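Local structure of CaaX farnesyltransferase beta subunit Ram1 (Aspergillus fumigatus, 4L9P) at residues B[151-154]-B[155-158]; B[197-200]-B[201-204]; B[134-137]-B[138-142]. The protein probably serves as the peptide-binding, zinc-carrying subunit of a heterodimeric enzyme that transfers a farnesyl group to the cysteine of C-terminal CaaX sequences. One frame throughout, in Å; residues are numbered along the deposited sequence. Where two conformers were deposited one is given.

All three contacts lie in the alpha-alpha toroid of the beta subunit, and each also reaches the Ram2 alpha subunit. Interaction 1, near the start of helix 151-164, sits between the other two. Its Trp153 belongs to the pocket of the bound farnesyl diphosphate analogue and packs on interaction 2, with CH2 3.5 Å from CD2 of Tyr204. Ala201 CB also lies 3.7 Å from Trp153 NE1. Toward interaction 3, Ala158 CB is 3.3 Å from Ser136 OG and Met154 CE is 3.4 Å from Tyr140 CZ. Interactions 2 and 3 do not touch; their nearest atoms are about 13 Å apart.

Interaction 1: B[151-154]-B[155-158]; sequences RPWM and VYWA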
ATOM      1  N   ARG B 151      -1.568  -8.198 -16.795  1.00  7.70           N
ATOM      2  CA  ARG B 151      -1.399  -7.524 -18.085  1.00  7.63           C
ATOM      3  C   ARG B 151      -2.002  -6.106 -18.073  1.00  7.53           C
ATOM      4  O   ARG B 151      -1.389  -5.185 -18.568  1.00  8.59           O
ATOM      5  CB  ARG B 151      -1.874  -8.375 -19.243  1.00  8.74           C
ATOM      6  CG  ARG B 151      -0.818  -9.458 -19.547  1.00 10.75           C
ATOM      7  CD  ARG B 151      -1.190 -10.290 -20.784  1.00 12.23           C
ATOM      8  NE  ARG B 151      -1.371  -9.389 -21.934  1.00 11.88           N
ATOM      9  CZ  ARG B 151      -2.456  -9.295 -22.678  1.00 13.63           C
ATOM     10  NH1 ARG B 151      -3.495 -10.112 -22.474  1.00 14.70           N
ATOM     11  NH2 ARG B 151      -2.463  -8.418 -23.682  1.00 14.75           N
ATOM     12  N   PRO B 152      -3.185  -5.907 -17.475  1.00  7.42           N
ATOM     13  CA  PRO B 152      -3.670  -4.498 -17.455  1.00  7.40           C
ATOM     14  C   PRO B 152      -2.777  -3.582 -16.671  1.00  6.96           C
ATOM     15  O   PRO B 152      -2.604  -2.406 -17.096  1.00  6.51           O
ATOM     16  CB  PRO B 152      -5.069  -4.608 -16.835  1.00  8.54           C
ATOM     17  CG  PRO B 152      -5.503  -6.046 -17.256  1.00  9.80           C
ATOM     18  CD  PRO B 152      -4.228  -6.886 -17.080  1.00  8.06           C
ATOM     19  N   TRP B 153      -2.216  -4.088 -15.558  1.00  6.55           N
ATOM     20  CA  TRP B 153      -1.219  -3.285 -14.849  1.00  6.08           C
ATOM     21  C   TRP B 153      -0.037  -2.907 -15.730  1.00  6.30           C
ATOM     22  O   TRP B 153       0.471  -1.774 -15.656  1.00  6.59           O
ATOM     23  CB  TRP B 153      -0.664  -3.999 -13.636  1.00  6.10           C
ATOM     24  CG  TRP B 153      -1.510  -3.969 -12.416  1.00  6.23           C
ATOM     25  CD1 TRP B 153      -1.932  -5.056 -11.699  1.00  9.25           C
ATOM     26  CD2 TRP B 153      -1.902  -2.815 -11.666  1.00  5.72           C
ATOM     27  NE1 TRP B 153      -2.598  -4.637 -10.575  1.00  8.90           N
ATOM     28  CE2 TRP B 153      -2.609  -3.265 -10.530  1.00  7.40           C
ATOM     29  CE3 TRP B 153      -1.699  -1.442 -11.823  1.00  6.40           C
ATOM     30  CZ2 TRP B 153      -3.120  -2.411  -9.563  1.00  7.25           C
ATOM     31  CZ3 TRP B 153      -2.243  -0.572 -10.846  1.00  7.20           C
ATOM     32  CH2 TRP B 153      -2.920  -1.075  -9.744  1.00  5.96           C
ATOM     33  N   MET B 154       0.477  -3.843 -16.532  0.73  6.36           N
ATOM     34  CA  MET B 154       1.666  -3.522 -17.365  0.73  7.18           C
ATOM     35  C   MET B 154       1.346  -2.422 -18.383  0.73  6.69           C
ATOM     36  O   MET B 154       2.226  -1.607 -18.733  0.73  7.41           O
ATOM     37  CB  MET B 154       2.195  -4.785 -18.072  0.73  9.18           C
ATOM     38  CG  MET B 154       2.466  -5.890 -17.043  0.73 11.39           C
ATOM     39  SD  MET B 154       2.652  -7.515 -17.746  0.73 16.67           S
ATOM     40  CE  MET B 154       4.061  -7.017 -18.566  0.73 13.25           C
ATOM     41  N   VAL B 155       0.098  -2.395 -18.845  1.00  7.11           N
ATOM     42  CA  VAL B 155      -0.327  -1.286 -19.733  1.00  6.84           C
ATOM     43  C   VAL B 155      -0.361   0.031 -18.953  1.00  6.81           C
ATOM     44  O   VAL B 155       0.236   1.028 -19.380  1.00  7.02           O
ATOM     45  CB  VAL B 155      -1.718  -1.568 -20.358  1.00  7.51           C
ATOM     46  CG1 VAL B 155      -2.154  -0.331 -21.165  1.00  9.21           C
ATOM     47  CG2 VAL B 155      -1.635  -2.820 -21.257  1.00  8.97           C
ATOM     48  N   TYR B 156      -0.982   0.021 -17.782  1.00  6.18           N
ATOM     49  CA  TYR B 156      -1.064   1.216 -16.964  1.00  5.37           C
ATOM     50  C   TYR B 156       0.321   1.738 -16.575  1.00  5.22           C
ATOM     51  O   TYR B 156       0.563   2.942 -16.688  1.00  5.93           O
ATOM     52  CB  TYR B 156      -1.913   0.943 -15.711  1.00  5.37           C
ATOM     53  CG  TYR B 156      -1.744   2.059 -14.703  1.00  4.39           C
ATOM     54  CD1 TYR B 156      -2.320   3.369 -14.892  1.00  4.76           C
ATOM     55  CD2 TYR B 156      -0.966   1.832 -13.558  1.00  4.72           C
ATOM     56  CE1 TYR B 156      -2.049   4.408 -13.945  1.00  5.61           C
ATOM     57  CE2 TYR B 156      -0.703   2.867 -12.625  1.00  4.61           C
ATOM     58  CZ  TYR B 156      -1.280   4.130 -12.823  1.00  4.49           C
ATOM     59  OH  TYR B 156      -1.038   5.115 -11.912  1.00  6.04           O
ATOM     60  N   TRP B 157       1.189   0.878 -16.042  1.00  5.31           N
ATOM     61  CA  TRP B 157       2.495   1.374 -15.544  1.00  4.77           C
ATOM     62  C   TRP B 157       3.274   2.021 -16.672  1.00  5.22           C
ATOM     63  O   TRP B 157       3.949   3.071 -16.492  1.00  6.88           O
ATOM     64  CB  TRP B 157       3.358   0.204 -14.989  1.00  5.17           C
ATOM     65  CG  TRP B 157       2.735  -0.397 -13.741  1.00  5.48           C
ATOM     66  CD1 TRP B 157       2.090   0.274 -12.733  1.00  6.36           C
ATOM     67  CD2 TRP B 157       2.779  -1.766 -13.352  1.00  6.35           C
ATOM     68  NE1 TRP B 157       1.666  -0.631 -11.775  1.00  7.64           N
ATOM     69  CE2 TRP B 157       2.080  -1.881 -12.133  1.00  7.65           C
ATOM     70  CE3 TRP B 157       3.320  -2.930 -13.953  1.00  8.61           C
ATOM     71  CZ2 TRP B 157       1.903  -3.118 -11.485  1.00  9.08           C
ATOM     72  CZ3 TRP B 157       3.148  -4.171 -13.298  1.00  9.68           C
ATOM     73  CH2 TRP B 157       2.442  -4.227 -12.082  1.00  9.75           C
ATOM     74  N   ALA B 158       3.245   1.410 -17.862  1.00  5.45           N
ATOM     75  CA  ALA B 158       4.002   1.973 -19.010  1.00  6.26           C
ATOM     76  C   ALA B 158       3.351   3.286 -19.466  1.00  6.63           C
ATOM     77  O   ALA B 158       4.073   4.271 -19.700  1.00  7.08           O
ATOM     78  CB  ALA B 158       4.057   0.953 -20.139  1.00  8.33           C
TER
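Trp153 and Trp157 lie one turn apart on the same helix, with their indoles almost parallel. The five-membered ring of Trp153 and the six-membered ring of Trp157 are inclined by only 9°. They are slid apart, with centroids 5.0 Å from each other, and barely overlap. The closer fit is made by the CB of Trp153. It stands over the six-membered ring of Trp157, 3.5 Å from the centroid, in a CH-pi contact. Trp157 CG is anti to its carbonyl carbon (chi1 -67°), which lays the indole back along the helix, against CB of Trp153. Trp153 O lies over the same indole, 3.3 Å from Trp157 CG, and also accepts the backbone N-H of Trp157 at 2.8 Å in a nearly straight bond.

Tyr156 completes an aromatic cluster on this helix of the alpha-alpha toroid. Its side chain runs beside Trp153 and points the same way, and its OH is hydrogen-bonded to the backbone O of Val499. Tyr156 CD2 meets the edge of the indole near its plane, 3.8 Å from Trp153 CE3. The two planes meet obliquely, at 65°.

The cluster lies beside the active site: Trp153 touches the bound farnesyl diphosphate analogue and an apolar side chain of the bound peptide, while Trp157 meets Tyr432 edge-to-face and has its side chain about 8 Å from those of the zinc ligands Cys367 and His433. Arg151 points elsewhere, and its NE and NH2 bond to the backbone O atoms of Ala45 and Leu44 of the alpha subunit.

Interaction 2: B[197-200]-B[201-204]; sequences MSHV and ASSY
The backbone O of His199 has three polar groups around it, from the first turn of helix 200-213. The backbone N of Ser203 gives it a hydrogen bond of 2.9 Å. The hydroxyls of Ser202 and Ser203 also come close, each OG 3.1 Å from His199 O. Whether either proton goes there is not settled. Ser202 OG is also bonded to Ile190 O, and Ser203 OG to Ile190 N, so the two serines tie the helix start to the preceding loop.

His199 is the N-cap of this helix. Its ring ND1 accepts the N-H of Ala201 at 2.9 Å, and the donor lies only 5° out of the imidazole plane. ND1 is therefore used as an acceptor, which is consistent with any ring proton being on NE2. The torsion explains the reach: CG is anti to the backbone N (chi1 -172°), and the ring turns its ND1 edge toward the N-H of Ala201 in the first turn. The methyl of Ala201 sits beside that edge, with CB 3.4 Å from His199 ND1.

The next backbone bond, from Tyr204 N to Val200 O at 2.8 Å, continues the helix of the toroid. His199 and Ala201 each pack on an apolar side chain of the bound peptide, and Tyr88 of the alpha subunit meets the His199 ring edge-to-face. Tyr204 OH bonds to Tyr255 OH, a residue of the isoprenoid pocket.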
ATOM      1  N   MET B 197     -11.743 -13.856 -14.432  1.00  8.21           N
ATOM      2  CA  MET B 197     -12.832 -13.122 -13.809  1.00  9.16           C
ATOM      3  C   MET B 197     -12.469 -11.666 -13.497  1.00  7.45           C
ATOM      4  O   MET B 197     -11.290 -11.271 -13.396  1.00  7.51           O
ATOM      5  CB  MET B 197     -13.346 -13.836 -12.575  1.00 13.09           C
ATOM      6  CG  MET B 197     -12.381 -13.800 -11.501  1.00 15.34           C
ATOM      7  SD  MET B 197     -12.624 -15.079 -10.196  1.00 20.24           S
ATOM      8  CE  MET B 197     -13.737 -16.129 -10.850  1.00 19.37           C
ATOM      9  N   SER B 198     -13.490 -10.817 -13.373  1.00  6.96           N
ATOM     10  CA  SER B 198     -13.178  -9.401 -13.126  1.00  7.11           C
ATOM     11  C   SER B 198     -12.522  -9.221 -11.787  1.00  5.83           C
ATOM     12  O   SER B 198     -12.782  -9.941 -10.818  1.00  7.23           O
ATOM     13  CB  SER B 198     -14.483  -8.591 -13.193  1.00  8.26           C
ATOM     14  OG  SER B 198     -14.951  -8.700 -14.528  1.00  8.87           O
ATOM     15  N   HIS B 199     -11.605  -8.236 -11.729  1.00  5.49           N
ATOM     16  CA  HIS B 199     -10.862  -7.977 -10.483  1.00  5.43           C
ATOM     17  C   HIS B 199     -10.758  -6.474 -10.392  1.00  5.12           C
ATOM     18  O   HIS B 199     -10.521  -5.772 -11.419  1.00  5.49           O
ATOM     19  CB  HIS B 199      -9.461  -8.631 -10.635  1.00  6.23           C
ATOM     20  CG  HIS B 199      -8.619  -8.632  -9.377  1.00  5.62           C
ATOM     21  ND1 HIS B 199      -8.084  -7.481  -8.801  1.00  5.78           N
ATOM     22  CD2 HIS B 199      -8.224  -9.672  -8.586  1.00  6.16           C
ATOM     23  CE1 HIS B 199      -7.357  -7.826  -7.747  1.00  6.74           C
ATOM     24  NE2 HIS B 199      -7.415  -9.153  -7.601  1.00  6.64           N
ATOM     25  N   VAL B 200     -10.884  -5.933  -9.190  1.00  4.50           N
ATOM     26  CA  VAL B 200     -10.847  -4.474  -9.077  1.00  5.41           C
ATOM     27  C   VAL B 200      -9.491  -3.867  -9.477  1.00  6.38           C
ATOM     28  O   VAL B 200      -9.468  -2.715  -9.940  1.00  5.69           O
ATOM     29  CB  VAL B 200     -11.161  -3.967  -7.646  1.00  7.74           C
ATOM     30  CG1 VAL B 200     -12.485  -4.403  -7.254  1.00  9.73           C
ATOM     31  CG2 VAL B 200     -10.106  -4.386  -6.613  1.00  8.32           C
ATOM     32  N   ALA B 201      -8.383  -4.600  -9.297  1.00  5.90           N
ATOM     33  CA  ALA B 201      -7.082  -4.008  -9.668  1.00  6.42           C
ATOM     34  C   ALA B 201      -6.909  -3.914 -11.176  1.00  6.57           C
ATOM     35  O   ALA B 201      -6.391  -2.930 -11.702  1.00  7.06           O
ATOM     36  CB  ALA B 201      -5.933  -4.801  -9.017  1.00  8.12           C
ATOM     37  N   SER B 202      -7.318  -4.960 -11.891  0.66  6.11           N
ATOM     38  CA  SER B 202      -7.250  -4.882 -13.346  0.66  6.83           C
ATOM     39  C   SER B 202      -8.269  -3.886 -13.879  0.66  6.91           C
ATOM     40  O   SER B 202      -8.031  -3.258 -14.913  0.66  6.97           O
ATOM     41  CB  SER B 202      -7.466  -6.269 -14.010  0.66  8.01           C
ATOM     42  OG  SER B 202      -8.384  -7.057 -13.301  0.66  8.24           O
ATOM     43  N   SER B 203      -9.416  -3.726 -13.213  1.00  6.47           N
ATOM     44  CA  SER B 203     -10.375  -2.722 -13.654  1.00  6.59           C
ATOM     45  C   SER B 203      -9.849  -1.313 -13.405  1.00  6.07           C
ATOM     46  O   SER B 203     -10.010  -0.440 -14.280  1.00  7.20           O
ATOM     47  CB  SER B 203     -11.680  -2.968 -12.872  1.00  5.63           C
ATOM     48  OG  SER B 203     -12.326  -4.161 -13.314  1.00  7.03           O
ATOM     49  N   TYR B 204      -9.201  -1.098 -12.262  1.00  4.92           N
ATOM     50  CA  TYR B 204      -8.564   0.190 -11.986  1.00  4.77           C
ATOM     51  C   TYR B 204      -7.490   0.486 -13.038  1.00  5.41           C
ATOM     52  O   TYR B 204      -7.441   1.568 -13.632  1.00  5.68           O
ATOM     53  CB  TYR B 204      -7.992   0.067 -10.577  1.00  5.02           C
ATOM     54  CG  TYR B 204      -7.022   1.149 -10.143  1.00  4.40           C
ATOM     55  CD1 TYR B 204      -7.451   2.274  -9.436  1.00  3.96           C
ATOM     56  CD2 TYR B 204      -5.644   1.018 -10.353  1.00  4.80           C
ATOM     57  CE1 TYR B 204      -6.559   3.229  -8.948  1.00  4.54           C
ATOM     58  CE2 TYR B 204      -4.737   1.927  -9.847  1.00  5.15           C
ATOM     59  CZ  TYR B 204      -5.206   3.038  -9.149  1.00  4.36           C
ATOM     60  OH  TYR B 204      -4.263   3.921  -8.675  1.00  5.70           O
TER

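Interaction 3: B[134-137]-B[138-142]; sequences YDSL and EDYPA
Tyr140, two residues past a type I beta turn (Asp135 to Glu138), reaches back with its hydroxyl to the backbone O of Ser136 within the turn. Tyr140 OH donates to Ser136 O at 2.7 Å. The bond lies in the carbonyl plane, on a lone pair. Ser136 O is also close to the plane of the phenol ring, at its edge.

The turn itself is closed by Glu138 N, which donates to Asp135 O at 3.1 Å. The donor stands above the carbonyl plane and is not on a lone pair. The side chain of Glu138 bends at chi2 (-56°) and folds back toward helix 126-135. A water joins the two parts: it donates to Glu138 OE2 and to Tyr134 O. Arg175 forms a salt bridge with the same OE2.

Further out, Leu137 packs on Ala158 of helix 151-164, and the side chain of Asp139 is hydrogen-bonded to Thr46 and Ser48 of the alpha subunit. Ser136 OG turns back to the helix and is hydrogen-bonded to the backbone O of Leu133.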
ATOM      1  N   TYR B 134       8.533   2.172 -23.571  1.00  9.01           N
ATOM      2  CA  TYR B 134       7.984   1.726 -24.845  1.00 10.27           C
ATOM      3  C   TYR B 134       8.233   0.234 -25.056  1.00 11.13           C
ATOM      4  O   TYR B 134       7.342  -0.523 -25.487  1.00 12.50           O
ATOM      5  CB  TYR B 134       8.564   2.536 -26.028  1.00  9.64           C
ATOM      6  CG  TYR B 134       7.925   3.909 -26.184  1.00 10.60           C
ATOM      7  CD1 TYR B 134       6.565   4.031 -26.505  1.00 11.98           C
ATOM      8  CD2 TYR B 134       8.665   5.083 -26.035  1.00 11.21           C
ATOM      9  CE1 TYR B 134       5.980   5.269 -26.685  1.00 12.08           C
ATOM     10  CE2 TYR B 134       8.062   6.359 -26.189  1.00 11.50           C
ATOM     11  CZ  TYR B 134       6.730   6.431 -26.486  1.00 12.33           C
ATOM     12  OH  TYR B 134       6.072   7.655 -26.650  1.00 13.68           O
ATOM     13  N   ASP B 135       9.435  -0.229 -24.764  1.00 11.10           N
ATOM     14  CA  ASP B 135       9.708  -1.668 -24.955  0.65 12.30           C
ATOM     15  C   ASP B 135       8.809  -2.515 -24.057  1.00 12.34           C
ATOM     16  O   ASP B 135       8.458  -3.637 -24.417  1.00 14.27           O
ATOM     17  CB  ASP B 135      11.164  -2.035 -24.630  0.65 14.56           C
ATOM     18  CG  ASP B 135      12.147  -1.519 -25.654  0.65 17.82           C
ATOM     19  OD1 ASP B 135      11.710  -1.074 -26.733  0.65 18.63           O
ATOM     20  OD2 ASP B 135      13.373  -1.600 -25.401  0.65 19.60           O
ATOM     21  N   SER B 136       8.400  -1.981 -22.901  1.00 10.25           N
ATOM     22  CA  SER B 136       7.681  -2.790 -21.913  1.00  9.71           C
ATOM     23  C   SER B 136       6.261  -3.041 -22.366  1.00 11.05           C
ATOM     24  O   SER B 136       5.560  -3.870 -21.784  1.00 11.61           O
ATOM     25  CB  SER B 136       7.683  -2.102 -20.532  1.00  9.78           C
ATOM     26  OG  SER B 136       6.704  -1.071 -20.482  1.00  9.83           O
ATOM     27  N   LEU B 137       5.828  -2.338 -23.407  1.00 10.61           N
ATOM     28  CA  LEU B 137       4.472  -2.528 -23.936  1.00 13.12           C
ATOM     29  C   LEU B 137       4.415  -3.578 -25.024  1.00 15.47           C
ATOM     30  O   LEU B 137       3.341  -3.819 -25.586  1.00 17.12           O
ATOM     31  CB  LEU B 137       3.915  -1.210 -24.524  1.00 13.72           C
ATOM     32  CG  LEU B 137       3.465  -0.253 -23.416  1.00 14.14           C
ATOM     33  CD1 LEU B 137       3.348   1.203 -23.957  1.00 14.51           C
ATOM     34  CD2 LEU B 137       2.180  -0.764 -22.698  1.00 15.01           C
ATOM     35  N   GLU B 138       5.548  -4.140 -25.393  1.00 15.97           N
ATOM     36  CA  GLU B 138       5.526  -5.122 -26.477  1.00 17.86           C
ATOM     37  C   GLU B 138       5.482  -6.578 -25.949  1.00 18.28           C
ATOM     38  O   GLU B 138       5.081  -6.776 -24.830  1.00 19.77           O
ATOM     39  CB  GLU B 138       6.620  -4.802 -27.451  1.00 20.08           C
ATOM     40  CG  GLU B 138       6.455  -3.343 -28.064  1.00 21.74           C
ATOM     41  CD  GLU B 138       5.092  -3.026 -28.775  1.00 23.58           C
ATOM     42  OE1 GLU B 138       4.377  -3.942 -29.229  1.00 24.43           O
ATOM     43  OE2 GLU B 138       4.752  -1.826 -28.934  1.00 24.02           O
ATOM     44  N   ASP B 139       5.844  -7.595 -26.718  1.00 17.00           N
ATOM     45  CA  ASP B 139       5.580  -8.977 -26.292  1.00 16.97           C
ATOM     46  C   ASP B 139       6.662  -9.517 -25.351  1.00 15.63           C
ATOM     47  O   ASP B 139       7.867  -9.208 -25.530  1.00 16.76           O
ATOM     48  CB  ASP B 139       5.523  -9.870 -27.544  1.00 19.00           C
ATOM     49  CG  ASP B 139       5.081 -11.297 -27.244  1.00 20.66           C
ATOM     50  OD1 ASP B 139       3.918 -11.525 -26.866  1.00 20.68           O
ATOM     51  OD2 ASP B 139       5.880 -12.222 -27.489  1.00 22.29           O
ATOM     52  N   TYR B 140       6.242 -10.380 -24.418  1.00 14.16           N
ATOM     53  CA  TYR B 140       7.135 -11.037 -23.457  1.00 14.19           C
ATOM     54  C   TYR B 140       7.195 -12.527 -23.762  1.00 15.97           C
ATOM     55  O   TYR B 140       6.211 -13.093 -24.217  1.00 16.47           O
ATOM     56  CB  TYR B 140       6.613 -10.871 -22.012  1.00 13.61           C
ATOM     57  CG  TYR B 140       6.664  -9.448 -21.535  1.00 13.45           C
ATOM     58  CD1 TYR B 140       5.762  -8.483 -22.005  1.00 13.61           C
ATOM     59  CD2 TYR B 140       7.643  -9.050 -20.625  1.00 13.34           C
ATOM     60  CE1 TYR B 140       5.818  -7.176 -21.526  1.00 13.17           C
ATOM     61  CE2 TYR B 140       7.735  -7.762 -20.179  1.00 13.00           C
ATOM     62  CZ  TYR B 140       6.817  -6.819 -20.621  1.00 13.15           C
ATOM     63  OH  TYR B 140       6.918  -5.509 -20.174  1.00 13.92           O
ATOM     64  N   PRO B 141       8.335 -13.170 -23.474  1.00 17.25           N
ATOM     65  CA  PRO B 141       8.498 -14.625 -23.648  1.00 18.49           C
ATOM     66  C   PRO B 141       7.689 -15.424 -22.618  1.00 17.61           C
ATOM     67  O   PRO B 141       7.187 -14.842 -21.641  1.00 17.19           O
ATOM     68  CB  PRO B 141      10.017 -14.852 -23.459  1.00 20.58           C
ATOM     69  CG  PRO B 141      10.527 -13.673 -22.843  1.00 20.44           C
ATOM     70  CD  PRO B 141       9.585 -12.522 -23.047  1.00 18.50           C
ATOM     71  N   ALA B 142       7.550 -16.719 -22.877  1.00 17.99           N
ATOM     72  CA  ALA B 142       6.765 -17.657 -22.064  1.00 18.95           C
ATOM     73  C   ALA B 142       7.086 -17.600 -20.595  1.00 19.05           C
ATOM     74  O   ALA B 142       6.189 -17.820 -19.781  1.00 18.88           O
ATOM     75  CB  ALA B 142       6.943 -19.112 -22.572  1.00 19.28           C
TER
HETATM   76  O   HOH W   1       5.651   0.317 -27.703  1.00 22.31           O